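Local structure of glycosyl hydrolase family 10 (Prevotella bryantii, 4MGQ) at residues T41-Q44 with T48-L51; Q119-D122 with N126-I129. The protein probably hydrolyses internal beta-1,4-xylosidic linkages of xylan as a full-length enzyme, of which this chain is a calcium-containing carbohydrate-binding module. All blocks are in the same frame, centred on the assembly; numbering follows the deposited sequence.

In the fold
Two short chain reversals meet at one end of a beta-sandwich, and they illustrate how neighbouring strands of a sheet can each bind the loop beside them. Contact 1 joins strand 48-57 to the loop that precedes it, while contact 2 joins strand 111-121 to the loop that follows it. The strands are antiparallel neighbours, and the contact centres lie about 7 Å apart. A probable hydrogen bond of 2.9 Å between Thr50 O and Leu121 N links them, as does packing of Tyr49 against Asp122. Contact 1 is remote from the calcium site formed by His17, Asp116, Thr133 and Glu135. Contact 2 lies nearer, with the Asn127 and Thr133 side chains about 7 Å apart.

Contact 1 of 2, residues T41-Q44 with T48-L51; sequences TELQ and TYTL
Leu43 faces Tyr49 across a wide separation, their CA atoms 8.0 Å apart, and Gln44 stands over against Thr48 at a similar spacing. The backbones of 41-44, a loop, and 48-51, a strand, are therefore too far apart to pair directly, and the side chain of Tyr49 bridges the gap. Its hydroxyl ends at the loop backbone, where Gln44 N donates to Tyr49 OH over 2.8 Å in a nearly straight bond (167° at the hydrogen). The same oxygen gives its own proton to a water, 2.6 Å from Tyr49 OH. That water in turn donates to Glu42 O and to Gln44 OE1, so that one phenol organises both backbone and side-chain groups of the loop. The chain of Gln44 is extended beyond CG, which carries OE1 past the hydroxyl to the water; Lys47 NZ, the stronger partner, also hydrogen-bonds Gln44 OE1.

Leu43 supplies the apolar half. With CG anti to its carbonyl carbon (chi1 -46°), the side chain lies against the ring: Leu43 CD2 rests over one face in a CH-pi contact, 3.9 Å from the centroid of the Tyr49 ring and displaced toward the CE2 side, while Leu43 CB approaches Tyr49 CE1. Beyond the two segments, Leu120 touches both Leu43 and Tyr49, and Phe93 of strand 87-94 adjoins Leu43. A buried tyrosine whose hydroxyl both accepts and donates thus ties the loop before strand 48-57 to the sheet, here within the antiparallel beta-sandwich of a carbohydrate-binding module.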
loop_
_atom_site.group_PDB
_atom_site.type_symbol
_atom_site.label_atom_id
_atom_site.label_comp_id
_atom_site.label_asym_id
_atom_site.label_seq_id
_atom_site.Cartn_x
_atom_site.Cartn_y
_atom_site.Cartn_z
ATOM N N THR A 41 -10.832 5.539 9.040
ATOM C CA THR A 41 -12.172 5.168 9.475
ATOM C C THR A 41 -12.339 3.676 9.227
ATOM O O THR A 41 -11.966 3.190 8.169
ATOM C CB THR A 41 -13.261 5.951 8.724
ATOM O OG1 THR A 41 -13.154 7.337 9.056
ATOM C CG2 THR A 41 -14.661 5.454 9.093
ATOM N N GLU A 42 -12.879 2.954 10.205
ATOM C CA GLU A 42 -13.150 1.529 10.048
ATOM C C GLU A 42 -14.057 1.261 8.845
ATOM O O GLU A 42 -15.022 1.992 8.611
ATOM C CB GLU A 42 -13.782 0.983 11.330
ATOM C CG GLU A 42 -14.127 -0.485 11.296
ATOM C CD GLU A 42 -14.579 -0.973 12.661
ATOM O OE1 GLU A 42 -15.752 -0.729 13.016
ATOM O OE2 GLU A 42 -13.751 -1.575 13.375
ATOM N N LEU A 43 -13.737 0.231 8.060
ATOM C CA LEU A 43 -14.568 -0.108 6.912
ATOM C C LEU A 43 -15.889 -0.712 7.390
ATOM O O LEU A 43 -15.918 -1.466 8.365
ATOM C CB LEU A 43 -13.840 -1.075 5.975
ATOM C CG LEU A 43 -12.387 -0.713 5.647
ATOM C CD1 LEU A 43 -11.844 -1.615 4.542
ATOM C CD2 LEU A 43 -12.228 0.765 5.263
ATOM N N GLN A 44 -16.978 -0.346 6.715
ATOM C CA GLN A 44 -18.319 -0.758 7.116
ATOM C C GLN A 44 -18.901 -1.826 6.208
ATOM O O GLN A 44 -18.822 -1.738 4.980
ATOM C CB GLN A 44 -19.262 0.449 7.138
ATOM C CG GLN A 44 -18.773 1.588 8.013
ATOM C CD GLN A 44 -19.582 2.857 7.802
ATOM O OE1 GLN A 44 -19.042 3.900 7.417
ATOM N NE2 GLN A 44 -20.887 2.771 8.048
ATOM N N THR A 48 -18.657 -0.390 -0.477
ATOM C CA THR A 48 -17.550 -0.714 -1.370
ATOM C C THR A 48 -16.435 0.317 -1.273
ATOM O O THR A 48 -16.680 1.526 -1.301
ATOM C CB THR A 48 -18.024 -0.838 -2.817
ATOM O OG1 THR A 48 -18.880 -1.982 -2.917
ATOM C CG2 THR A 48 -16.846 -1.030 -3.768
ATOM N N TYR A 49 -15.211 -0.183 -1.160
ATOM C CA TYR A 49 -14.025 0.646 -0.994
ATOM C C TYR A 49 -13.091 0.401 -2.160
ATOM O O TYR A 49 -13.025 -0.706 -2.684
ATOM C CB TYR A 49 -13.328 0.334 0.334
ATOM C CG TYR A 49 -14.205 0.661 1.509
ATOM C CD1 TYR A 49 -15.153 -0.246 1.960
ATOM C CD2 TYR A 49 -14.110 1.894 2.141
ATOM C CE1 TYR A 49 -15.986 0.064 3.037
ATOM C CE2 TYR A 49 -14.927 2.212 3.216
ATOM C CZ TYR A 49 -15.869 1.295 3.644
ATOM O OH TYR A 49 -16.693 1.607 4.695
ATOM N N THR A 50 -12.373 1.436 -2.571
ATOM C CA THR A 50 -11.488 1.317 -3.727
ATOM C C THR A 50 -10.056 1.621 -3.328
ATOM O O THR A 50 -9.749 2.716 -2.847
ATOM C CB THR A 50 -11.923 2.262 -4.869
ATOM O OG1 THR A 50 -13.246 1.920 -5.294
ATOM C CG2 THR A 50 -10.975 2.153 -6.060
ATOM N N LEU A 51 -9.180 0.633 -3.496
ATOM C CA LEU A 51 -7.759 0.834 -3.241
ATOM C C LEU A 51 -7.101 1.367 -4.505
ATOM O O LEU A 51 -7.190 0.736 -5.553
ATOM C CB LEU A 51 -7.092 -0.483 -2.813
ATOM C CG LEU A 51 -5.584 -0.433 -2.547
ATOM C CD1 LEU A 51 -5.244 0.424 -1.330
ATOM C CD2 LEU A 51 -5.017 -1.845 -2.366
HETATM O O HOH W 1 -16.061 3.590 6.197
#

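Contact 2 of 2, residues Q119-D122 with N126-I129; sequences QLLD and NNLI
Asn127 OD1 is gripped by two backbone amides, one from each segment. Leu120 N donates to Asn127 OD1 across the contact at 3.0 Å, and Ile129 N, in its own segment, donates to Asn127 OD1 over 3.1 Å. The two donors come from opposite faces of the amide plane, Leu120 N moderately tilted from it and Ile129 N well above it (58°). With CG anti to the backbone N (chi1 -179°), the Asn127 side chain extends back toward the strand, bringing its oxygen between the two amides. The bond to Ile129 N makes 127-129 an Asx turn, and the second bond that OD1 accepts, from Leu120 N, lets a side-chain oxygen do work that a backbone carbonyl would do in a regular sheet.

Next along, a brief antiparallel pairing follows. Leu121 and Asn127 form a single beta bridge of the non-hydrogen-bonded kind, flanked by bonds from Leu128 N to Leu120 O (2.7 Å) and from Asp122 N to Asn126 O (2.9 Å). The strand end and the returning loop thereby make a short hairpin-like reversal at one end of the beta-sandwich, where the strand leaves the middle of its sheet. Leu121 CD2 leans on CA and CB of Asn127, whereas Leu120 CB meets Ile129 CG1 at 3.7 Å on the buried side, which Leu43 also lines.

At the turn, the Asp122 carboxylate serves Asn126 with both oxygens. Asp122 OD2 takes Asn126 ND2 on its syn side at 2.9 Å, the bond lying close to the amide plane. Asp122 OD1 instead receives Asn126 N from above the carboxylate plane, at 2.9 Å. Carboxylate and amide planes stand 77° apart, and weak bonds from Asp124 N and Gly125 N also reach OD1.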
loop_
_atom_site.group_PDB
_atom_site.type_symbol
_atom_site.label_atom_id
_atom_site.label_comp_id
_atom_site.label_asym_id
_atom_site.label_seq_id
_atom_site.Cartn_x
_atom_site.Cartn_y
_atom_site.Cartn_z
ATOM N N GLN A 119 -4.203 5.331 -1.882
ATOM C CA GLN A 119 -5.483 5.861 -1.407
ATOM C C GLN A 119 -6.437 4.711 -1.140
ATOM O O GLN A 119 -6.348 3.660 -1.779
ATOM C CB GLN A 119 -6.109 6.804 -2.436
ATOM C CG GLN A 119 -5.221 7.940 -2.874
ATOM C CD GLN A 119 -5.898 8.833 -3.904
ATOM O OE1 GLN A 119 -5.739 10.051 -3.884
ATOM N NE2 GLN A 119 -6.627 8.231 -4.819
ATOM N N LEU A 120 -7.377 4.924 -0.228
ATOM C CA LEU A 120 -8.460 3.971 -0.041
ATOM C C LEU A 120 -9.736 4.773 0.090
ATOM O O LEU A 120 -9.946 5.433 1.108
ATOM C CB LEU A 120 -8.248 3.099 1.192
ATOM C CG LEU A 120 -9.314 2.024 1.419
ATOM C CD1 LEU A 120 -9.265 0.919 0.344
ATOM C CD2 LEU A 120 -9.211 1.436 2.825
ATOM N N LEU A 121 -10.553 4.743 -0.958
ATOM C CA LEU A 121 -11.718 5.626 -1.037
ATOM C C LEU A 121 -13.003 4.929 -0.639
ATOM O O LEU A 121 -13.317 3.848 -1.133
ATOM C CB LEU A 121 -11.826 6.189 -2.449
ATOM C CG LEU A 121 -10.380 6.585 -2.751
ATOM C CD1 LEU A 121 -10.021 6.503 -4.197
ATOM C CD2 LEU A 121 -9.997 7.913 -2.115
ATOM N N ASP A 122 -13.760 5.553 0.259
ATOM C CA ASP A 122 -15.047 4.991 0.639
ATOM C C ASP A 122 -16.058 5.322 -0.477
ATOM O O ASP A 122 -15.680 5.958 -1.462
ATOM C CB ASP A 122 -15.450 5.483 2.051
ATOM C CG ASP A 122 -15.936 6.932 2.102
ATOM O OD1 ASP A 122 -16.091 7.608 1.068
ATOM O OD2 ASP A 122 -16.177 7.383 3.241
ATOM N N ASN A 126 -14.223 9.656 0.204
ATOM C CA ASN A 126 -13.291 10.024 1.256
ATOM C C ASN A 126 -12.076 9.111 1.233
ATOM O O ASN A 126 -12.230 7.896 1.156
ATOM C CB ASN A 126 -13.947 9.945 2.633
ATOM C CG ASN A 126 -15.127 10.880 2.772
ATOM O OD1 ASN A 126 -14.977 12.100 2.704
ATOM N ND2 ASN A 126 -16.303 10.312 2.981
ATOM N N ASN A 127 -10.883 9.690 1.316
ATOM C CA ASN A 127 -9.653 8.901 1.350
ATOM C C ASN A 127 -9.309 8.523 2.788
ATOM O O ASN A 127 -9.165 9.395 3.656
ATOM C CB ASN A 127 -8.513 9.690 0.692
ATOM C CG ASN A 127 -7.193 8.936 0.669
ATOM O OD1 ASN A 127 -7.136 7.724 0.907
ATOM N ND2 ASN A 127 -6.115 9.658 0.374
ATOM N N LEU A 128 -9.199 7.221 3.040
ATOM C CA LEU A 128 -8.977 6.707 4.383
ATOM C C LEU A 128 -7.523 6.314 4.660
ATOM O O LEU A 128 -7.227 5.732 5.702
ATOM C CB LEU A 128 -9.890 5.505 4.628
ATOM C CG LEU A 128 -11.376 5.820 4.454
ATOM C CD1 LEU A 128 -12.221 4.570 4.709
ATOM C CD2 LEU A 128 -11.796 6.970 5.383
ATOM N N ILE A 129 -6.615 6.619 3.738
ATOM C CA ILE A 129 -5.195 6.389 4.005
ATOM C C ILE A 129 -4.531 7.681 4.462
ATOM O O ILE A 129 -4.492 8.666 3.721
ATOM C CB ILE A 129 -4.451 5.846 2.766
ATOM C CG1 ILE A 129 -5.010 4.477 2.360
ATOM C CG2 ILE A 129 -2.932 5.791 3.027
ATOM C CD1 ILE A 129 -4.748 3.381 3.378
#